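Local coordinates for cell division protein FtsZ 1 (PDB 2VAP) that binds GTP, shows GTPase activity and probably polymerises into the contractile Z ring that marks the future site of cell division, at residues E59-G63 with A64-A68. Numbering follows the deposited sequence.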
loop_
_atom_site.group_PDB
_atom_site.type_symbol
_atom_site.label_atom_id
_atom_site.label_comp_id
_atom_site.label_asym_id
_atom_site.label_seq_id
_atom_site.Cartn_x
_atom_site.Cartn_y
_atom_site.Cartn_z
ATOM N N GLU A 59 15.789 1.527 -2.672
ATOM C CA GLU A 59 15.451 2.905 -3.041
ATOM C C GLU A 59 15.479 3.839 -1.834
ATOM O O GLU A 59 15.690 5.046 -1.978
ATOM C CB GLU A 59 14.081 2.963 -3.724
ATOM C CG GLU A 59 14.054 2.379 -5.133
ATOM C CD GLU A 59 12.659 2.343 -5.738
ATOM O OE1 GLU A 59 12.360 1.382 -6.478
ATOM O OE2 GLU A 59 11.860 3.269 -5.479
ATOM N N GLY A 60 15.262 3.272 -0.649
ATOM C CA GLY A 60 15.331 4.022 0.599
ATOM C C GLY A 60 14.009 4.648 0.991
ATOM O O GLY A 60 13.847 5.869 0.914
ATOM N N ILE A 61 13.064 3.807 1.408
ATOM C CA ILE A 61 11.778 4.277 1.933
ATOM C C ILE A 61 12.001 5.024 3.250
ATOM O O ILE A 61 12.679 4.527 4.153
ATOM C CB ILE A 61 10.740 3.118 2.083
ATOM C CG1 ILE A 61 9.384 3.658 2.562
ATOM C CG2 ILE A 61 11.270 1.999 2.995
ATOM C CD1 ILE A 61 8.213 2.709 2.342
ATOM N N GLU A 62 11.440 6.226 3.343
ATOM C CA GLU A 62 11.714 7.108 4.473
ATOM C C GLU A 62 10.812 6.840 5.676
ATOM O O GLU A 62 9.608 6.630 5.527
ATOM C CB GLU A 62 11.622 8.576 4.048
ATOM C CG GLU A 62 12.646 8.974 2.985
ATOM C CD GLU A 62 12.770 10.477 2.808
ATOM O OE1 GLU A 62 12.870 11.194 3.825
ATOM O OE2 GLU A 62 12.779 10.939 1.647
ATOM N N GLY A 63 11.423 6.830 6.861
ATOM C CA GLY A 63 10.705 6.741 8.135
ATOM C C GLY A 63 9.905 5.475 8.385
ATOM O O GLY A 63 8.936 5.493 9.146
ATOM N N ALA A 64 10.310 4.375 7.753
ATOM C CA ALA A 64 9.612 3.102 7.914
ATOM C C ALA A 64 10.571 1.924 8.047
ATOM O O ALA A 64 11.557 1.825 7.312
ATOM C CB ALA A 64 8.644 2.871 6.760
ATOM N N LYS A 65 10.266 1.042 8.994
ATOM C CA LYS A 65 10.984 -0.216 9.163
ATOM C C LYS A 65 10.462 -1.220 8.142
ATOM O O LYS A 65 9.253 -1.315 7.923
ATOM C CB LYS A 65 10.774 -0.747 10.584
ATOM C CG LYS A 65 11.551 -2.013 10.926
ATOM C CD LYS A 65 11.189 -2.505 12.319
ATOM C CE LYS A 65 11.932 -3.784 12.671
ATOM N NZ LYS A 65 11.620 -4.231 14.057
ATOM N N THR A 66 11.372 -1.961 7.515
ATOM C CA THR A 66 10.988 -2.983 6.540
ATOM C C THR A 66 11.183 -4.389 7.098
ATOM O O THR A 66 12.265 -4.735 7.574
ATOM C CB THR A 66 11.754 -2.841 5.203
ATOM O OG1 THR A 66 13.160 -2.722 5.461
ATOM C CG2 THR A 66 11.270 -1.619 4.429
ATOM N N VAL A 67 10.118 -5.184 7.044
ATOM C CA VAL A 67 10.152 -6.569 7.503
ATOM C C VAL A 67 9.734 -7.498 6.363
ATOM O O VAL A 67 8.689 -7.300 5.743
ATOM C CB VAL A 67 9.241 -6.791 8.744
ATOM C CG1 VAL A 67 9.230 -8.260 9.166
ATOM C CG2 VAL A 67 9.690 -5.914 9.908
ATOM N N ALA A 68 10.567 -8.496 6.083
ATOM C CA ALA A 68 10.251 -9.505 5.078
ATOM C C ALA A 68 10.012 -10.849 5.750
ATOM O O ALA A 68 10.832 -11.305 6.551
ATOM C CB ALA A 68 11.373 -9.612 4.058
HETATM O O HOH W 1 13.555 3.761 6.599
#
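Ile61 faces Ala64 and Thr66 across the tight loop by which the chain leaves helix 46-59 and enters strand 64-70, and the example illustrates how a helix-to-strand connection in a Rossmann-like GTPase domain can be closed by apolar groups and a water. From CB of Ile61, which points toward the strand, the side chain forks. The branch CG2 of Ile61 meets CG2 of Thr66 at 3.9 Å, methyl against methyl, as the two side chains run antiparallel past one another. The other branch, CG1 of Ile61, lies anti to the backbone N (chi1 -177°) and passes CB of Ala64 at 4.3 Å. Beyond it CD1 of Ile61 (chi2 162°) keeps a similarly loose contact, 4.4 Å from CB of Ala64. As a whole the side chain also packs on Leu56 of helix 46-59 and Val223 of helix 204-227, the latter shared with Ala64. Thr66 in turn rests on Ile53 and Lys57.

No direct hydrogen bond joins the two segments. Instead one water lies 2.7 Å from Ile61 O and 2.9 Å from Ala64 O and can donate to each, though not necessarily to both at once; Ile61 O and Ala64 O stand 4.3 Å apart. Gly63, with positive phi (63°), makes the bend between them, and the backbone N and O of Glu62 are hydrogen-bonded to the side chains of Glu224 (OE2) and Thr227 (OG1). The chemistry therefore divides the work: Ile61 and Thr66 touch each other and rest on helix 46-59, whereas two acceptors that cannot bond each other probably share a water as donor.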